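Local coordinates for protein putative peptidase (Bacteroides fragilis, PDB 5DYN) that forms the C-terminal part of a clostripain-family cysteine protease that probably activates the Bacteroides fragilis toxin by proteolytic cleavage, at residues 30-33 against 34-37; 63-66 against 67-71; 98-102 against 103-107. All coordinates share one frame; numbering follows the deposited sequence.

Interaction 1: residues 30-33 against 34-37. With NA (sodium ion), chain J.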
ATOM      1  N   PHE B  30       1.157   1.460  -3.419  1.00 34.28           N
ATOM      2  CA  PHE B  30       1.648   0.154  -2.998  1.00 30.59           C
ATOM      3  C   PHE B  30       0.900  -0.972  -3.700  1.00 32.54           C
ATOM      4  O   PHE B  30      -0.149  -1.420  -3.234  1.00 32.95           O
ATOM      5  CB  PHE B  30       1.520  -0.015  -1.482  1.00 31.10           C
ATOM      6  CG  PHE B  30       2.618   0.646  -0.703  1.00 32.40           C
ATOM      7  CD1 PHE B  30       2.572   2.000  -0.426  1.00 31.02           C
ATOM      8  CD2 PHE B  30       3.695  -0.091  -0.240  1.00 30.74           C
ATOM      9  CE1 PHE B  30       3.581   2.609   0.292  1.00 32.27           C
ATOM     10  CE2 PHE B  30       4.709   0.513   0.478  1.00 33.25           C
ATOM     11  CZ  PHE B  30       4.651   1.865   0.744  1.00 27.02           C
ATOM     12  N   ASP B  31       1.438  -1.423  -4.827  1.00 35.99           N
ATOM     13  CA  ASP B  31       0.930  -2.620  -5.481  1.00 35.04           C
ATOM     14  C   ASP B  31       1.415  -3.830  -4.691  1.00 35.97           C
ATOM     15  O   ASP B  31       2.243  -4.607  -5.169  1.00 31.49           O
ATOM     16  CB  ASP B  31       1.398  -2.697  -6.935  1.00 33.58           C
ATOM     17  CG  ASP B  31       0.461  -3.510  -7.806  1.00 37.95           C
ATOM     18  OD1 ASP B  31      -0.446  -4.171  -7.252  1.00 36.40           O
ATOM     19  OD2 ASP B  31       0.638  -3.500  -9.045  1.00 35.68           O
ATOM     20  N   ALA B  32       0.903  -3.966  -3.470  1.00 31.91           N
ATOM     21  CA  ALA B  32       1.361  -4.984  -2.535  1.00 28.87           C
ATOM     22  C   ALA B  32       0.290  -5.240  -1.479  1.00 30.58           C
ATOM     23  O   ALA B  32      -0.600  -4.415  -1.277  1.00 34.90           O
ATOM     24  CB  ALA B  32       2.666  -4.559  -1.882  1.00 28.41           C
ATOM     25  N   CYS B  33       0.385  -6.382  -0.805  1.00 29.59           N
ATOM     26  CA  CYS B  33      -0.640  -6.806   0.144  1.00 35.24           C
ATOM     27  C   CYS B  33      -0.694  -5.960   1.412  1.00 30.50           C
ATOM     28  O   CYS B  33       0.334  -5.517   1.914  1.00 30.16           O
ATOM     29  CB  CYS B  33      -0.422  -8.269   0.534  1.00 36.31           C
ATOM     30  SG  CYS B  33      -1.169  -9.462  -0.593  1.00 38.49           S
ATOM     31  N   PHE B  34      -1.911  -5.733   1.904  1.00 33.19           N
ATOM     32  CA  PHE B  34      -2.142  -5.265   3.272  1.00 28.97           C
ATOM     33  C   PHE B  34      -1.586  -3.880   3.598  1.00 30.49           C
ATOM     34  O   PHE B  34      -1.495  -3.520   4.768  1.00 30.73           O
ATOM     35  CB  PHE B  34      -1.545  -6.266   4.268  1.00 29.63           C
ATOM     36  CG  PHE B  34      -2.132  -7.650   4.188  1.00 30.15           C
ATOM     37  CD1 PHE B  34      -3.503  -7.848   4.238  1.00 28.85           C
ATOM     38  CD2 PHE B  34      -1.304  -8.759   4.086  1.00 34.68           C
ATOM     39  CE1 PHE B  34      -4.040  -9.127   4.181  1.00 29.16           C
ATOM     40  CE2 PHE B  34      -1.832 -10.040   4.026  1.00 30.56           C
ATOM     41  CZ  PHE B  34      -3.200 -10.223   4.077  1.00 31.24           C
ATOM     42  N   MET B  35      -1.219  -3.103   2.585  1.00 28.78           N
ATOM     43  CA  MET B  35      -0.496  -1.861   2.843  1.00 31.65           C
ATOM     44  C   MET B  35      -1.401  -0.661   3.133  1.00 35.79           C
ATOM     45  O   MET B  35      -0.922   0.388   3.571  1.00 36.38           O
ATOM     46  CB  MET B  35       0.428  -1.534   1.669  1.00 28.61           C
ATOM     47  CG  MET B  35       1.539  -2.551   1.460  1.00 31.87           C
ATOM     48  SD  MET B  35       2.355  -3.061   2.990  1.00 29.39           S
ATOM     49  CE  MET B  35       3.115  -1.530   3.530  1.00 32.91           C
ATOM     50  N   GLU B  36      -2.702  -0.800   2.898  1.00 26.57           N
ATOM     51  CA  GLU B  36      -3.609   0.299   3.203  1.00 31.37           C
ATOM     52  C   GLU B  36      -3.995   0.240   4.676  1.00 34.38           C
ATOM     53  O   GLU B  36      -5.149  -0.015   5.030  1.00 30.28           O
ATOM     54  CB  GLU B  36      -4.848   0.262   2.308  1.00 28.92           C
ATOM     55  CG  GLU B  36      -5.566   1.607   2.179  1.00 30.96           C
ATOM     56  CD  GLU B  36      -4.791   2.631   1.352  1.00 35.45           C
ATOM     57  OE1 GLU B  36      -3.743   2.275   0.773  1.00 35.33           O
ATOM     58  OE2 GLU B  36      -5.236   3.797   1.271  1.00 31.15           O
ATOM     59  N   ALA B  37      -3.002   0.469   5.531  1.00 31.30           N
ATOM     60  CA  ALA B  37      -3.184   0.438   6.974  1.00 30.37           C
ATOM     61  C   ALA B  37      -2.971   1.827   7.559  1.00 28.94           C
ATOM     62  O   ALA B  37      -2.141   2.592   7.067  1.00 29.41           O
ATOM     63  CB  ALA B  37      -2.229  -0.559   7.608  1.00 27.91           C
TER
HETATM   64 NA    NA J 405      -3.893  -3.879   5.916  1.00 40.08          NA
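F34, which directly follows C33, has a positive phi of 64°, uncommon for a residue with a side chain, and the sulfur of C33 hangs over its ring. SG of C33 lies 5.0 Å from the centroid of the F34 ring and 22° off its normal, which places it above the face but at a distance: a sulfur-aromatic contact between sequence neighbours. The closer touch is made by the methylene, with C33 CB 3.7 Å from F34 CD2. The same backbone turn directs F34 O to a sodium ion at 2.7 Å, which P55 O and S212 OG also bind.

The stretch leaves the end of strand 25-31 and leads into helix 38-43, which begins just after A37. In clan CD peptidases a loop of this kind, following a core strand, carries the catalytic cysteine, and the position of C33 is consistent with that role.

Beyond the turn, M35 reaches back to the strand. CB of M35 packs 3.7 Å from F30 CB, and with CG anti to its own carbonyl carbon and the chain bent at both following torsions, the methyl CE curls back to 4.0 Å from F30 CE2. M35 SD is 5.4 Å from the F30 ring centroid and 43° off its normal, an oblique Met-aromatic contact. A32 adds its methyl, CB standing 4.1 Å from M35 CG. F30 also stacks on F115 of the neighbouring chain, whose strand pairs in parallel with F30 and D31 and carries the sheet across the interface.

Interaction 2: residues 63-66 against 67-71. With NA (sodium ion), chain E.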
ATOM      1  N   ALA B  63      -1.583  -4.523 -10.613  1.00 34.04           N
ATOM      2  CA  ALA B  63      -2.234  -3.461 -11.365  1.00 39.09           C
ATOM      3  C   ALA B  63      -2.259  -3.751 -12.865  1.00 42.17           C
ATOM      4  O   ALA B  63      -1.327  -4.352 -13.403  1.00 38.40           O
ATOM      5  CB  ALA B  63      -1.540  -2.130 -11.100  1.00 36.59           C
ATOM      6  N   PRO B  64      -3.343  -3.334 -13.540  1.00 43.52           N
ATOM      7  CA  PRO B  64      -3.384  -3.301 -15.005  1.00 36.30           C
ATOM      8  C   PRO B  64      -2.577  -2.115 -15.506  1.00 33.72           C
ATOM      9  O   PRO B  64      -3.143  -1.081 -15.860  1.00 37.99           O
ATOM     10  CB  PRO B  64      -4.872  -3.139 -15.314  1.00 35.79           C
ATOM     11  CG  PRO B  64      -5.411  -2.416 -14.125  1.00 39.33           C
ATOM     12  CD  PRO B  64      -4.626  -2.922 -12.944  1.00 36.81           C
ATOM     13  N   TYR B  65      -1.257  -2.266 -15.531  1.00 36.15           N
ATOM     14  CA  TYR B  65      -0.364  -1.152 -15.826  1.00 38.19           C
ATOM     15  C   TYR B  65      -0.529  -0.603 -17.242  1.00 40.71           C
ATOM     16  O   TYR B  65       0.056   0.423 -17.581  1.00 39.58           O
ATOM     17  CB  TYR B  65       1.092  -1.567 -15.588  1.00 39.54           C
ATOM     18  CG  TYR B  65       1.442  -1.693 -14.122  1.00 41.80           C
ATOM     19  CD1 TYR B  65       1.681  -0.564 -13.346  1.00 37.84           C
ATOM     20  CD2 TYR B  65       1.529  -2.937 -13.510  1.00 32.67           C
ATOM     21  CE1 TYR B  65       1.993  -0.670 -12.004  1.00 35.31           C
ATOM     22  CE2 TYR B  65       1.843  -3.053 -12.167  1.00 37.59           C
ATOM     23  CZ  TYR B  65       2.074  -1.915 -11.419  1.00 37.65           C
ATOM     24  OH  TYR B  65       2.387  -2.019 -10.082  1.00 34.39           O
ATOM     25  N   GLN B  66      -1.328  -1.274 -18.066  1.00 39.55           N
ATOM     26  CA  GLN B  66      -1.642  -0.743 -19.385  1.00 43.57           C
ATOM     27  C   GLN B  66      -2.584   0.454 -19.250  1.00 41.94           C
ATOM     28  O   GLN B  66      -2.601   1.339 -20.104  1.00 38.87           O
ATOM     29  CB  GLN B  66      -2.256  -1.817 -20.287  1.00 42.14           C
ATOM     30  CG  GLN B  66      -3.556  -2.415 -19.781  1.00 39.90           C
ATOM     31  CD  GLN B  66      -3.346  -3.687 -18.984  1.00 41.42           C
ATOM     32  OE1 GLN B  66      -2.313  -3.873 -18.344  1.00 37.12           O
ATOM     33  NE2 GLN B  66      -4.332  -4.574 -19.023  1.00 49.51           N
ATOM     34  N   THR B  67      -3.357   0.484 -18.166  1.00 42.92           N
ATOM     35  CA  THR B  67      -4.247   1.610 -17.895  1.00 38.11           C
ATOM     36  C   THR B  67      -3.792   2.418 -16.681  1.00 45.96           C
ATOM     37  O   THR B  67      -4.074   3.614 -16.585  1.00 46.20           O
ATOM     38  CB  THR B  67      -5.690   1.148 -17.663  1.00 34.59           C
ATOM     39  OG1 THR B  67      -5.753   0.341 -16.482  1.00 38.32           O
ATOM     40  CG2 THR B  67      -6.193   0.344 -18.856  1.00 39.08           C
ATOM     41  N   VAL B  68      -3.087   1.768 -15.758  1.00 45.51           N
ATOM     42  CA  VAL B  68      -2.612   2.440 -14.551  1.00 40.70           C
ATOM     43  C   VAL B  68      -1.485   3.419 -14.879  1.00 46.65           C
ATOM     44  O   VAL B  68      -1.428   4.519 -14.323  1.00 43.65           O
ATOM     45  CB  VAL B  68      -2.129   1.428 -13.485  1.00 32.94           C
ATOM     46  CG1 VAL B  68      -1.504   2.150 -12.301  1.00 36.43           C
ATOM     47  CG2 VAL B  68      -3.286   0.567 -13.016  1.00 35.38           C
ATOM     48  N   VAL B  69      -0.598   3.029 -15.791  1.00 42.67           N
ATOM     49  CA  VAL B  69       0.496   3.913 -16.185  1.00 45.23           C
ATOM     50  C   VAL B  69      -0.029   5.238 -16.764  1.00 40.96           C
ATOM     51  O   VAL B  69       0.435   6.300 -16.352  1.00 47.74           O
ATOM     52  CB  VAL B  69       1.460   3.228 -17.192  1.00 44.45           C
ATOM     53  CG1 VAL B  69       2.227   4.262 -17.992  1.00 39.71           C
ATOM     54  CG2 VAL B  69       2.415   2.296 -16.466  1.00 36.26           C
ATOM     55  N   PRO B  70      -1.001   5.195 -17.701  1.00 47.11           N
ATOM     56  CA  PRO B  70      -1.564   6.487 -18.117  1.00 43.36           C
ATOM     57  C   PRO B  70      -2.226   7.249 -16.967  1.00 46.85           C
ATOM     58  O   PRO B  70      -2.129   8.476 -16.909  1.00 45.27           O
ATOM     59  CB  PRO B  70      -2.604   6.095 -19.171  1.00 45.83           C
ATOM     60  CG  PRO B  70      -2.132   4.800 -19.701  1.00 42.41           C
ATOM     61  CD  PRO B  70      -1.521   4.092 -18.534  1.00 48.37           C
ATOM     62  N   ALA B  71      -2.885   6.527 -16.065  1.00 45.23           N
ATOM     63  CA  ALA B  71      -3.513   7.148 -14.904  1.00 42.30           C
ATOM     64  C   ALA B  71      -2.480   7.879 -14.053  1.00 42.05           C
ATOM     65  O   ALA B  71      -2.763   8.937 -13.494  1.00 39.20           O
ATOM     66  CB  ALA B  71      -4.242   6.106 -14.071  1.00 39.05           C
TER
HETATM   67 NA    NA E 403      -0.515  -6.672 -14.167  1.00 41.11          NA
HETATM   68  O   HOH W   1      -1.101  -8.959 -15.141  1.00 35.06           O
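P64 holds the N-cap position of helix 65-72, and T67 lies in the first turn of that helix. Hydrogen bonds dominate: the carbonyl oxygen of P64 accepts three. The amide N of T67 reaches P64 O at 2.8 Å from 35° above the carbonyl plane, whereas V68 N, 2.9 Å from P64 O, is tilted only 23° from it. T67 OG1 donates in the carbonyl plane, 3.0 Å from P64 O; its chi1 of 64° tucks the hydroxyl back between its own N and carbonyl carbon, facing back to the N-cap residue. One residue on, V69 N donates to Y65 O at 3.2 Å.

Apolar contact centres on one branch of V68, whose CG2 meets A63 CB at 3.7 Å and also packs against the P64 ring at CD. V69 CG2 sits at the edge of the Y65 ring, near its plane.

Metal binding uses the residue just before the N-cap: A63 O is 2.6 Å from a sodium ion that is also held by a water, P61 O, and D35 and E38 of the neighbouring chain.

The helix kinks at P70, whose nitrogen carries no hydrogen to bond the preceding turn; its CD instead lies 3.3 Å from Q66 O.

Interaction 3: residues 98-102 against 103-107. With NA (sodium ion), chain F.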
ATOM      1  N   ILE B  98     -15.054 -17.599  -9.949  1.00 41.71           N
ATOM      2  CA  ILE B  98     -15.247 -18.779 -10.783  1.00 38.45           C
ATOM      3  C   ILE B  98     -14.117 -18.914 -11.799  1.00 42.64           C
ATOM      4  O   ILE B  98     -13.888 -18.012 -12.607  1.00 45.84           O
ATOM      5  CB  ILE B  98     -16.593 -18.733 -11.527  1.00 43.54           C
ATOM      6  CG1 ILE B  98     -17.751 -18.754 -10.527  1.00 49.78           C
ATOM      7  CG2 ILE B  98     -16.705 -19.900 -12.490  1.00 38.65           C
ATOM      8  CD1 ILE B  98     -19.114 -18.549 -11.163  1.00 47.73           C
ATOM      9  N   GLY B  99     -13.413 -20.043 -11.752  1.00 46.73           N
ATOM     10  CA  GLY B  99     -12.302 -20.294 -12.655  1.00 32.89           C
ATOM     11  C   GLY B  99     -11.096 -19.425 -12.355  1.00 44.53           C
ATOM     12  O   GLY B  99     -10.311 -19.113 -13.253  1.00 48.84           O
ATOM     13  N   MET B 100     -10.952 -19.041 -11.087  1.00 42.36           N
ATOM     14  CA  MET B 100      -9.905 -18.121 -10.641  1.00 40.01           C
ATOM     15  C   MET B 100      -8.498 -18.568 -11.029  1.00 42.78           C
ATOM     16  O   MET B 100      -8.130 -19.728 -10.841  1.00 45.21           O
ATOM     17  CB  MET B 100      -9.973 -17.948  -9.119  1.00 39.41           C
ATOM     18  CG  MET B 100     -10.367 -16.556  -8.647  1.00 42.65           C
ATOM     19  SD  MET B 100      -9.084 -15.317  -8.913  1.00 50.19           S
ATOM     20  CE  MET B 100      -7.744 -16.026  -7.963  1.00 46.32           C
ATOM     21  N   SER B 101      -7.720 -17.635 -11.571  1.00 39.05           N
ATOM     22  CA  SER B 101      -6.305 -17.862 -11.848  1.00 40.98           C
ATOM     23  C   SER B 101      -5.598 -16.529 -12.055  1.00 38.09           C
ATOM     24  O   SER B 101      -6.244 -15.491 -12.191  1.00 38.84           O
ATOM     25  CB  SER B 101      -6.117 -18.751 -13.079  1.00 42.27           C
ATOM     26  OG  SER B 101      -6.300 -18.013 -14.275  1.00 45.26           O
ATOM     27  N   ASN B 102      -4.271 -16.561 -12.076  1.00 37.23           N
ATOM     28  CA  ASN B 102      -3.489 -15.362 -12.345  1.00 36.73           C
ATOM     29  C   ASN B 102      -3.726 -14.862 -13.761  1.00 35.82           C
ATOM     30  O   ASN B 102      -3.800 -13.659 -13.998  1.00 36.11           O
ATOM     31  CB  ASN B 102      -1.996 -15.628 -12.127  1.00 36.35           C
ATOM     32  CG  ASN B 102      -1.649 -15.857 -10.669  1.00 37.49           C
ATOM     33  OD1 ASN B 102      -2.313 -15.340  -9.771  1.00 31.78           O
ATOM     34  ND2 ASN B 102      -0.601 -16.633 -10.427  1.00 43.59           N
ATOM     35  N   GLU B 103      -3.850 -15.798 -14.697  1.00 45.69           N
ATOM     36  CA  GLU B 103      -4.029 -15.464 -16.105  1.00 44.28           C
ATOM     37  C   GLU B 103      -5.461 -15.040 -16.405  1.00 42.17           C
ATOM     38  O   GLU B 103      -5.733 -14.438 -17.443  1.00 46.58           O
ATOM     39  CB  GLU B 103      -3.638 -16.649 -16.988  1.00 51.22           C
ATOM     40  CG  GLU B 103      -2.272 -17.232 -16.666  1.00 57.91           C
ATOM     41  CD  GLU B 103      -1.213 -16.818 -17.669  1.00 83.59           C
ATOM     42  OE1 GLU B 103      -1.581 -16.321 -18.756  1.00 87.12           O
ATOM     43  OE2 GLU B 103      -0.011 -16.983 -17.369  1.00 95.85           O
ATOM     44  N   ASP B 104      -6.374 -15.357 -15.493  1.00 44.49           N
ATOM     45  CA  ASP B 104      -7.765 -14.931 -15.615  1.00 44.05           C
ATOM     46  C   ASP B 104      -8.358 -14.659 -14.236  1.00 40.80           C
ATOM     47  O   ASP B 104      -9.001 -15.525 -13.642  1.00 38.63           O
ATOM     48  CB  ASP B 104      -8.594 -15.987 -16.349  1.00 43.90           C
ATOM     49  CG  ASP B 104     -10.000 -15.507 -16.669  1.00 51.50           C
ATOM     50  OD1 ASP B 104     -10.231 -14.278 -16.676  1.00 46.17           O
ATOM     51  OD2 ASP B 104     -10.877 -16.363 -16.908  1.00 57.96           O
ATOM     52  N   TRP B 105      -8.141 -13.452 -13.727  1.00 42.12           N
ATOM     53  CA  TRP B 105      -8.559 -13.123 -12.371  1.00 38.22           C
ATOM     54  C   TRP B 105     -10.029 -12.725 -12.301  1.00 38.38           C
ATOM     55  O   TRP B 105     -10.408 -11.635 -12.725  1.00 35.44           O
ATOM     56  CB  TRP B 105      -7.697 -11.999 -11.804  1.00 34.28           C
ATOM     57  CG  TRP B 105      -7.739 -11.945 -10.315  1.00 38.84           C
ATOM     58  CD1 TRP B 105      -8.672 -11.319  -9.543  1.00 33.42           C
ATOM     59  CD2 TRP B 105      -6.808 -12.552  -9.409  1.00 38.27           C
ATOM     60  NE1 TRP B 105      -8.379 -11.496  -8.211  1.00 41.25           N
ATOM     61  CE2 TRP B 105      -7.239 -12.248  -8.103  1.00 37.41           C
ATOM     62  CE3 TRP B 105      -5.650 -13.318  -9.578  1.00 29.90           C
ATOM     63  CZ2 TRP B 105      -6.555 -12.684  -6.970  1.00 33.54           C
ATOM     64  CZ3 TRP B 105      -4.971 -13.751  -8.455  1.00 35.29           C
ATOM     65  CH2 TRP B 105      -5.425 -13.432  -7.166  1.00 37.03           C
ATOM     66  N   THR B 106     -10.849 -13.614 -11.748  1.00 38.96           N
ATOM     67  CA  THR B 106     -12.276 -13.358 -11.597  1.00 40.70           C
ATOM     68  C   THR B 106     -12.655 -13.128 -10.136  1.00 44.08           C
ATOM     69  O   THR B 106     -13.836 -13.031  -9.798  1.00 41.58           O
ATOM     70  CB  THR B 106     -13.106 -14.524 -12.148  1.00 37.61           C
ATOM     71  OG1 THR B 106     -12.771 -15.719 -11.435  1.00 36.13           O
ATOM     72  CG2 THR B 106     -12.822 -14.724 -13.626  1.00 39.30           C
ATOM     73  N   GLY B 107     -11.645 -13.039  -9.276  1.00 35.06           N
ATOM     74  CA  GLY B 107     -11.863 -12.924  -7.846  1.00 39.46           C
ATOM     75  C   GLY B 107     -12.098 -11.503  -7.375  1.00 37.35           C
ATOM     76  O   GLY B 107     -12.375 -11.269  -6.199  1.00 39.75           O
TER
HETATM   77 NA    NA F 401     -11.936 -10.439 -11.209  1.00 45.22          NA
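The sodium site of Y90, W105 and G108 takes in a surface loop whose two limbs meet where M100 crosses the indole of W105. W105 O is 2.5 Å from the ion. Bent at chi2 and chi3, the M100 chain lays both its sulfur and its methyl over one face of the ring. SD is 3.7 Å from the centroid of the W105 five-membered ring, 13° off the normal, a Met-aromatic contact; CE is 3.5 Å from the centroid of the six-membered ring, 7° off the normal, a CH-pi contact. N102 meets the same indole at its edge: OD1 is 3.4 Å from W105 CZ3, with amide and ring planes only 3° apart.

The limbs are joined by a turn, S101 to D104, whose backbone angles at N102 and E103 fit type I. D104 N donates to S101 OG at 2.9 Å and only weakly to S101 O at 3.3 Å, while S101 N donates to D104 O at 3.2 Å. Further along, T106 OG1 gives its proton to I98 O at 2.8 Å, approaching from above the carbonyl plane.

The loop runs from helix 78-92 to strand 110-115. Y90 of that helix meets the W105 ring edge-to-face, Y195 of strand 185-196 meets it nearly at right angles, and the loop residues P59 and P61 pack against it.

In the fold
Interaction 1 is the core contact, its centre about 7 Å from that of the chain; the centres of interactions 2 and 3 lie about 21 and 24 Å out. Interaction 2 is still largely buried, partly against the neighbouring chain, whereas half the touching residues of interaction 3 are exposed. Interactions 1 and 2 are coupled: D31 OD2 probably accepts a hydrogen bond from A63 N at 2.9 Å. Interaction 3 stays apart from both, its nearest atoms about 9 and 10 Å away. A backbone carbonyl binds sodium in each, but sulfur and aromatic packing prevails at 30-37, helical hydrogen bonds at 63-71, and both kinds combine at 98-107.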